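DNA polymerase III beta subunit (Streptococcus pyogenes, PDB 2AVT) probably forms a ring-shaped dimeric sliding clamp that encircles DNA and tethers the replicative polymerase to its template. Local coordinates at residues 205-210 / 240-245; 139-144 / 186-191. One frame throughout, in Å; residues are numbered along the deposited sequence.

Contact 1 of 2, residues 205-210 / 240-245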
ATOM      1  N   SER A 205      17.145 -15.096  -6.798  1.00 32.64           N
ATOM      2  CA  SER A 205      15.960 -15.294  -5.981  1.00 34.42           C
ATOM      3  C   SER A 205      14.747 -14.471  -6.386  1.00 36.11           C
ATOM      4  O   SER A 205      13.614 -14.956  -6.311  1.00 34.69           O
ATOM      5  CB  SER A 205      16.288 -15.039  -4.510  1.00 36.15           C
ATOM      6  OG  SER A 205      16.911 -13.780  -4.346  1.00 42.73           O
ATOM      7  N   LYS A 206      14.962 -13.229  -6.809  1.00 36.14           N
ATOM      8  CA  LYS A 206      13.829 -12.401  -7.194  1.00 36.46           C
ATOM      9  C   LYS A 206      13.124 -13.008  -8.393  1.00 33.94           C
ATOM     10  O   LYS A 206      11.902 -12.969  -8.490  1.00 33.09           O
ATOM     11  CB  LYS A 206      14.276 -10.975  -7.533  1.00 39.94           C
ATOM     12  CG  LYS A 206      13.100 -10.025  -7.727  1.00 42.89           C
ATOM     13  CD  LYS A 206      13.546  -8.572  -7.798  1.00 47.40           C
ATOM     14  CE  LYS A 206      12.367  -7.637  -7.561  1.00 49.50           C
ATOM     15  NZ  LYS A 206      11.704  -7.930  -6.251  1.00 51.34           N
ATOM     16  N   SER A 207      13.903 -13.575  -9.302  1.00 32.64           N
ATOM     17  CA  SER A 207      13.348 -14.188 -10.494  1.00 33.59           C
ATOM     18  C   SER A 207      12.421 -15.352 -10.139  1.00 34.03           C
ATOM     19  O   SER A 207      11.456 -15.620 -10.847  1.00 32.48           O
ATOM     20  CB  SER A 207      14.479 -14.669 -11.406  1.00 33.24           C
ATOM     21  OG  SER A 207      15.285 -13.577 -11.822  1.00 35.24           O
ATOM     22  N   LEU A 208      12.714 -16.036  -9.037  1.00 34.39           N
ATOM     23  CA  LEU A 208      11.895 -17.163  -8.607  1.00 34.63           C
ATOM     24  C   LEU A 208      10.588 -16.682  -7.990  1.00 35.28           C
ATOM     25  O   LEU A 208       9.536 -17.305  -8.185  1.00 33.90           O
ATOM     26  CB  LEU A 208      12.672 -18.035  -7.614  1.00 33.71           C
ATOM     27  CG  LEU A 208      13.714 -18.922  -8.297  1.00 30.61           C
ATOM     28  CD1 LEU A 208      14.512 -19.701  -7.267  1.00 32.94           C
ATOM     29  CD2 LEU A 208      13.000 -19.867  -9.252  1.00 32.19           C
ATOM     30  N   ARG A 209      10.648 -15.580  -7.247  1.00 34.30           N
ATOM     31  CA  ARG A 209       9.436 -15.027  -6.644  1.00 35.85           C
ATOM     32  C   ARG A 209       8.458 -14.656  -7.762  1.00 33.46           C
ATOM     33  O   ARG A 209       7.246 -14.810  -7.618  1.00 33.58           O
ATOM     34  CB  ARG A 209       9.757 -13.783  -5.814  1.00 37.94           C
ATOM     35  CG  ARG A 209      10.736 -14.038  -4.676  1.00 44.47           C
ATOM     36  CD  ARG A 209      10.199 -13.520  -3.348  1.00 47.85           C
ATOM     37  NE  ARG A 209      10.872 -12.307  -2.890  1.00 52.35           N
ATOM     38  CZ  ARG A 209      10.728 -11.099  -3.437  1.00 54.13           C
ATOM     39  NH1 ARG A 209       9.925 -10.920  -4.480  1.00 53.68           N
ATOM     40  NH2 ARG A 209      11.388 -10.064  -2.927  1.00 53.29           N
ATOM     41  N   GLU A 210       8.992 -14.167  -8.875  1.00 31.86           N
ATOM     42  CA  GLU A 210       8.156 -13.787 -10.007  1.00 32.57           C
ATOM     43  C   GLU A 210       7.523 -15.024 -10.659  1.00 31.58           C
ATOM     44  O   GLU A 210       6.415 -14.948 -11.193  1.00 28.48           O
ATOM     45  CB  GLU A 210       8.972 -13.001 -11.039  1.00 32.86           C
ATOM     46  CG  GLU A 210       9.441 -11.628 -10.555  1.00 39.83           C
ATOM     47  CD  GLU A 210       8.293 -10.713 -10.145  1.00 42.14           C
ATOM     48  OE1 GLU A 210       7.370 -10.505 -10.958  1.00 45.90           O
ATOM     49  OE2 GLU A 210       8.314 -10.195  -9.008  1.00 46.02           O
ATOM     50  N   PHE A 240       8.466 -18.486 -19.526  1.00 26.04           N
ATOM     51  CA  PHE A 240       9.147 -17.641 -18.555  1.00 26.61           C
ATOM     52  C   PHE A 240      10.651 -17.957 -18.579  1.00 26.47           C
ATOM     53  O   PHE A 240      11.066 -19.071 -18.226  1.00 26.33           O
ATOM     54  CB  PHE A 240       8.545 -17.935 -17.177  1.00 24.23           C
ATOM     55  CG  PHE A 240       9.041 -17.049 -16.065  1.00 28.47           C
ATOM     56  CD1 PHE A 240      10.127 -17.427 -15.291  1.00 29.97           C
ATOM     57  CD2 PHE A 240       8.359 -15.894 -15.721  1.00 29.48           C
ATOM     58  CE1 PHE A 240      10.517 -16.675 -14.193  1.00 30.84           C
ATOM     59  CE2 PHE A 240       8.747 -15.139 -14.621  1.00 29.83           C
ATOM     60  CZ  PHE A 240       9.824 -15.531 -13.859  1.00 28.22           C
ATOM     61  N   TYR A 241      11.458 -16.986 -19.007  1.00 26.02           N
ATOM     62  CA  TYR A 241      12.913 -17.154 -19.061  1.00 26.11           C
ATOM     63  C   TYR A 241      13.578 -16.396 -17.928  1.00 29.23           C
ATOM     64  O   TYR A 241      13.099 -15.342 -17.506  1.00 27.58           O
ATOM     65  CB  TYR A 241      13.501 -16.612 -20.363  1.00 26.92           C
ATOM     66  CG  TYR A 241      13.010 -17.268 -21.617  1.00 28.39           C
ATOM     67  CD1 TYR A 241      11.743 -16.995 -22.119  1.00 30.96           C
ATOM     68  CD2 TYR A 241      13.825 -18.139 -22.324  1.00 31.75           C
ATOM     69  CE1 TYR A 241      11.303 -17.572 -23.295  1.00 30.61           C
ATOM     70  CE2 TYR A 241      13.389 -18.723 -23.506  1.00 32.89           C
ATOM     71  CZ  TYR A 241      12.130 -18.435 -23.983  1.00 30.44           C
ATOM     72  OH  TYR A 241      11.693 -19.016 -25.151  1.00 32.72           O
ATOM     73  N   THR A 242      14.699 -16.923 -17.449  1.00 31.11           N
ATOM     74  CA  THR A 242      15.433 -16.272 -16.381  1.00 33.93           C
ATOM     75  C   THR A 242      16.930 -16.370 -16.615  1.00 36.44           C
ATOM     76  O   THR A 242      17.441 -17.433 -16.972  1.00 34.26           O
ATOM     77  CB  THR A 242      15.161 -16.904 -15.023  1.00 37.11           C
ATOM     78  OG1 THR A 242      13.748 -16.968 -14.789  1.00 41.93           O
ATOM     79  CG2 THR A 242      15.819 -16.069 -13.942  1.00 35.79           C
ATOM     80  N   ARG A 243      17.626 -15.253 -16.411  1.00 36.29           N
ATOM     81  CA  ARG A 243      19.074 -15.203 -16.570  1.00 38.21           C
ATOM     82  C   ARG A 243      19.696 -15.967 -15.404  1.00 35.54           C
ATOM     83  O   ARG A 243      19.198 -15.900 -14.282  1.00 34.64           O
ATOM     84  CB  ARG A 243      19.537 -13.741 -16.572  1.00 40.00           C
ATOM     85  CG  ARG A 243      21.013 -13.502 -16.300  1.00 43.99           C
ATOM     86  CD  ARG A 243      21.324 -12.013 -16.456  1.00 47.86           C
ATOM     87  NE  ARG A 243      22.602 -11.620 -15.865  1.00 48.69           N
ATOM     88  CZ  ARG A 243      22.845 -11.581 -14.557  1.00 50.26           C
ATOM     89  NH1 ARG A 243      24.037 -11.197 -14.112  1.00 51.46           N
ATOM     90  NH2 ARG A 243      21.898 -11.914 -13.691  1.00 49.01           N
ATOM     91  N   LEU A 244      20.778 -16.691 -15.673  1.00 35.28           N
ATOM     92  CA  LEU A 244      21.450 -17.472 -14.638  1.00 35.75           C
ATOM     93  C   LEU A 244      22.676 -16.775 -14.059  1.00 37.29           C
ATOM     94  O   LEU A 244      23.381 -16.045 -14.760  1.00 36.53           O
ATOM     95  CB  LEU A 244      21.882 -18.834 -15.198  1.00 33.68           C
ATOM     96  CG  LEU A 244      20.791 -19.807 -15.662  1.00 33.91           C
ATOM     97  CD1 LEU A 244      21.445 -21.068 -16.179  1.00 33.14           C
ATOM     98  CD2 LEU A 244      19.851 -20.133 -14.521  1.00 30.76           C
ATOM     99  N   LEU A 245      22.923 -17.004 -12.773  1.00 37.53           N
ATOM    100  CA  LEU A 245      24.088 -16.428 -12.122  1.00 40.19           C
ATOM    101  C   LEU A 245      25.245 -17.391 -12.376  1.00 42.37           C
ATOM    102  O   LEU A 245      25.173 -18.564 -12.021  1.00 43.16           O
ATOM    103  CB  LEU A 245      23.837 -16.263 -10.623  1.00 37.36           C
ATOM    104  CG  LEU A 245      22.799 -15.196 -10.262  1.00 38.22           C
ATOM    105  CD1 LEU A 245      22.445 -15.283  -8.785  1.00 35.16           C
ATOM    106  CD2 LEU A 245      23.357 -13.813 -10.607  1.00 37.37           C
TER
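Ser207 meets the strand first through its backbone. Its carbonyl O lies at the edge of the Phe240 ring, near the ring plane, 3.4 Å from CZ. This is consistent with a weak attraction between the C-H edge of the ring and the carbonyl. The CB of Ser207 points toward the strand beside Thr242; the modelled closeness of these two side chains is doubtful. Ser207 OG is buried and has no polar partner in the model. Ile52 packs on both Ser207 and Thr242. Residues 205-210 of the helix and 240-243 of the strand run almost antiparallel, at 170°, with their axes 9.1 Å apart at closest approach. This is a helix laid on a sheet in the central domain of a DNA clamp fold. The same strand pairs with strand 52-59, so the sheet continues into the N-terminal domain. One turn on, Glu210 sets its CB 3.9 Å from Phe240 CZ, again at the ring edge. Phe240 reaches the helix because its CG stands opposite the backbone N (chi1 -174°). Beyond CB the Glu210 chain bends at chi2 (-59°) and carries the carboxylate off the strand. There OE1 forms a salt bridge with Arg20 NE.

Contact 2 of 2, residues 139-144 / 186-191; sequences TKLLKS and SQRLIT
Leu141 and Ile190 reach toward each other tip to tip, helix against strand. The CB of Leu141 does not aim straight at the strand. Its first torsion puts CG opposite the backbone N (chi1 169°), and this swings the branched end across. CG comes 4.2 Å from Ile190 CD1. CD1 makes the closest contact, 3.5 Å from the same Ile190 CD1, which is tight for two methyl carbons. CD2 stays beside that methyl as well, 4.1 Å from Ile190 CD1. One isoleucine methyl therefore sits against the whole end of the leucine. Leu141 CD1 also lies 4.0 Å from Arg188 NH2, approaching the guanidinium at a slant. Helix 139-149 packs here on an antiparallel sheet of the central clamp domain, with Ile145 of that helix touching both Arg188 and Ile190. Strand 184-191 pairs with strand 367-372, which carries the sheet on into the C-terminal domain. Ile190 CD1 covers part of one guanidinium face, 3.9 Å above the plane and off toward its rim. Ser144 OG is 3.6 Å from Arg188 NH1, a near neighbour and not a hydrogen bond. The strong partner of NH1 is Glu148 OE1, in a salt bridge from farther along the helix. Glu366 adds a long, weak ion pair to Arg188.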
ATOM      1  N   THR A 139       3.588 -27.536 -10.690  1.00 37.35           N
ATOM      2  CA  THR A 139       3.634 -26.135 -10.317  1.00 37.20           C
ATOM      3  C   THR A 139       3.602 -25.927  -8.815  1.00 36.36           C
ATOM      4  O   THR A 139       4.396 -25.155  -8.272  1.00 34.84           O
ATOM      5  CB  THR A 139       2.466 -25.379 -10.956  1.00 35.99           C
ATOM      6  OG1 THR A 139       2.583 -25.471 -12.379  1.00 40.71           O
ATOM      7  CG2 THR A 139       2.472 -23.918 -10.543  1.00 36.97           C
ATOM      8  N   LYS A 140       2.691 -26.610  -8.133  1.00 35.20           N
ATOM      9  CA  LYS A 140       2.603 -26.444  -6.695  1.00 35.83           C
ATOM     10  C   LYS A 140       3.872 -26.902  -5.983  1.00 34.40           C
ATOM     11  O   LYS A 140       4.212 -26.378  -4.920  1.00 33.29           O
ATOM     12  CB  LYS A 140       1.378 -27.174  -6.141  1.00 39.24           C
ATOM     13  CG  LYS A 140       0.061 -26.472  -6.475  1.00 42.97           C
ATOM     14  CD  LYS A 140      -1.052 -26.876  -5.511  1.00 45.05           C
ATOM     15  CE  LYS A 140      -2.296 -26.011  -5.685  1.00 43.88           C
ATOM     16  NZ  LYS A 140      -2.886 -26.179  -7.040  1.00 44.58           N
ATOM     17  N   LEU A 141       4.579 -27.870  -6.562  1.00 33.34           N
ATOM     18  CA  LEU A 141       5.819 -28.343  -5.947  1.00 34.10           C
ATOM     19  C   LEU A 141       6.904 -27.280  -6.114  1.00 32.74           C
ATOM     20  O   LEU A 141       7.635 -26.968  -5.176  1.00 33.50           O
ATOM     21  CB  LEU A 141       6.293 -29.643  -6.594  1.00 33.32           C
ATOM     22  CG  LEU A 141       7.716 -30.064  -6.196  1.00 37.57           C
ATOM     23  CD1 LEU A 141       7.809 -30.246  -4.684  1.00 38.03           C
ATOM     24  CD2 LEU A 141       8.085 -31.355  -6.904  1.00 39.17           C
ATOM     25  N   LEU A 142       6.999 -26.731  -7.317  1.00 30.88           N
ATOM     26  CA  LEU A 142       7.993 -25.715  -7.614  1.00 33.60           C
ATOM     27  C   LEU A 142       7.759 -24.490  -6.732  1.00 32.54           C
ATOM     28  O   LEU A 142       8.699 -23.938  -6.161  1.00 32.51           O
ATOM     29  CB  LEU A 142       7.911 -25.348  -9.097  1.00 34.89           C
ATOM     30  CG  LEU A 142       9.170 -24.829  -9.787  1.00 39.27           C
ATOM     31  CD1 LEU A 142      10.391 -25.637  -9.360  1.00 39.59           C
ATOM     32  CD2 LEU A 142       8.966 -24.913 -11.290  1.00 39.21           C
ATOM     33  N   LYS A 143       6.503 -24.087  -6.598  1.00 31.88           N
ATOM     34  CA  LYS A 143       6.168 -22.927  -5.780  1.00 33.37           C
ATOM     35  C   LYS A 143       6.500 -23.156  -4.315  1.00 33.32           C
ATOM     36  O   LYS A 143       6.835 -22.214  -3.594  1.00 32.38           O
ATOM     37  CB  LYS A 143       4.680 -22.586  -5.899  1.00 32.14           C
ATOM     38  CG  LYS A 143       4.272 -21.945  -7.211  1.00 34.20           C
ATOM     39  CD  LYS A 143       2.889 -21.308  -7.060  1.00 34.10           C
ATOM     40  CE  LYS A 143       2.411 -20.679  -8.354  1.00 35.57           C
ATOM     41  NZ  LYS A 143       1.164 -19.874  -8.146  1.00 38.94           N
ATOM     42  N   SER A 144       6.384 -24.407  -3.874  1.00 32.90           N
ATOM     43  CA  SER A 144       6.676 -24.762  -2.491  1.00 32.36           C
ATOM     44  C   SER A 144       8.163 -24.628  -2.213  1.00 31.64           C
ATOM     45  O   SER A 144       8.560 -24.132  -1.161  1.00 32.86           O
ATOM     46  CB  SER A 144       6.240 -26.197  -2.204  1.00 34.07           C
ATOM     47  OG  SER A 144       6.603 -26.558  -0.888  1.00 37.24           O
ATOM     48  N   SER A 186      18.782 -22.408   3.864  1.00 39.96           N
ATOM     49  CA  SER A 186      17.570 -23.195   3.695  1.00 40.14           C
ATOM     50  C   SER A 186      17.803 -24.202   2.575  1.00 39.05           C
ATOM     51  O   SER A 186      18.288 -23.839   1.491  1.00 40.48           O
ATOM     52  CB  SER A 186      16.398 -22.289   3.331  1.00 41.34           C
ATOM     53  OG  SER A 186      15.192 -23.026   3.351  1.00 44.67           O
ATOM     54  N   GLN A 187      17.458 -25.462   2.841  1.00 36.91           N
ATOM     55  CA  GLN A 187      17.646 -26.544   1.870  1.00 35.20           C
ATOM     56  C   GLN A 187      16.453 -27.496   1.713  1.00 34.38           C
ATOM     57  O   GLN A 187      15.830 -27.915   2.690  1.00 31.33           O
ATOM     58  CB  GLN A 187      18.870 -27.370   2.252  1.00 34.84           C
ATOM     59  CG  GLN A 187      19.109 -28.579   1.363  1.00 35.85           C
ATOM     60  CD  GLN A 187      20.043 -29.587   2.008  1.00 35.38           C
ATOM     61  OE1 GLN A 187      19.666 -30.299   2.949  1.00 35.03           O
ATOM     62  NE2 GLN A 187      21.267 -29.639   1.522  1.00 33.36           N
ATOM     63  N   ARG A 188      16.167 -27.849   0.464  1.00 34.78           N
ATOM     64  CA  ARG A 188      15.074 -28.757   0.150  1.00 35.07           C
ATOM     65  C   ARG A 188      15.610 -29.884  -0.731  1.00 34.83           C
ATOM     66  O   ARG A 188      16.184 -29.634  -1.789  1.00 34.41           O
ATOM     67  CB  ARG A 188      13.951 -28.012  -0.585  1.00 35.40           C
ATOM     68  CG  ARG A 188      12.721 -28.863  -0.920  1.00 37.40           C
ATOM     69  CD  ARG A 188      11.959 -29.300   0.338  1.00 40.18           C
ATOM     70  NE  ARG A 188      10.860 -30.220   0.031  1.00 40.89           N
ATOM     71  CZ  ARG A 188       9.728 -29.871  -0.575  1.00 41.50           C
ATOM     72  NH1 ARG A 188       9.523 -28.613  -0.944  1.00 39.94           N
ATOM     73  NH2 ARG A 188       8.802 -30.787  -0.830  1.00 41.45           N
ATOM     74  N   LEU A 189      15.427 -31.122  -0.283  1.00 33.80           N
ATOM     75  CA  LEU A 189      15.879 -32.281  -1.047  1.00 34.67           C
ATOM     76  C   LEU A 189      14.664 -33.060  -1.516  1.00 33.93           C
ATOM     77  O   LEU A 189      13.705 -33.243  -0.774  1.00 34.19           O
ATOM     78  CB  LEU A 189      16.752 -33.199  -0.192  1.00 34.54           C
ATOM     79  CG  LEU A 189      17.995 -32.620   0.475  1.00 32.54           C
ATOM     80  CD1 LEU A 189      18.756 -33.764   1.137  1.00 35.10           C
ATOM     81  CD2 LEU A 189      18.877 -31.918  -0.547  1.00 32.27           C
ATOM     82  N   ILE A 190      14.711 -33.511  -2.756  1.00 35.44           N
ATOM     83  CA  ILE A 190      13.618 -34.275  -3.323  1.00 37.72           C
ATOM     84  C   ILE A 190      14.227 -35.336  -4.216  1.00 36.63           C
ATOM     85  O   ILE A 190      15.285 -35.118  -4.804  1.00 36.29           O
ATOM     86  CB  ILE A 190      12.690 -33.364  -4.167  1.00 38.55           C
ATOM     87  CG1 ILE A 190      11.920 -32.416  -3.248  1.00 40.91           C
ATOM     88  CG2 ILE A 190      11.733 -34.200  -4.987  1.00 41.31           C
ATOM     89  CD1 ILE A 190      10.991 -31.468  -3.984  1.00 43.63           C
ATOM     90  N   THR A 191      13.581 -36.497  -4.285  1.00 37.04           N
ATOM     91  CA  THR A 191      14.051 -37.571  -5.155  1.00 37.47           C
ATOM     92  C   THR A 191      13.006 -37.651  -6.250  1.00 36.66           C
ATOM     93  O   THR A 191      11.825 -37.852  -5.967  1.00 38.94           O
ATOM     94  CB  THR A 191      14.111 -38.952  -4.445  1.00 37.43           C
ATOM     95  OG1 THR A 191      14.806 -38.837  -3.198  1.00 37.24           O
ATOM     96  CG2 THR A 191      14.853 -39.955  -5.323  1.00 36.49           C
TER

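In the fold
Contacts 1 and 2 both lie in the central domain. Their centres are 16 Å apart; their nearest atoms are about 6 Å apart and do not touch. Each helix leaves a strand of one sheet and packs on the other. Helix 139-149 follows strand 135-138 of the sheet used in contact 1, and helix 205-214 follows strand 199-204 of the sheet used in contact 2. Lys143 NZ makes a hydrogen bond to Ser212 O and so ties the two helices together. Contact 1 borders the N-terminal domain, and contact 2 borders the C-terminal domain. In related clamps such helices line the DNA channel.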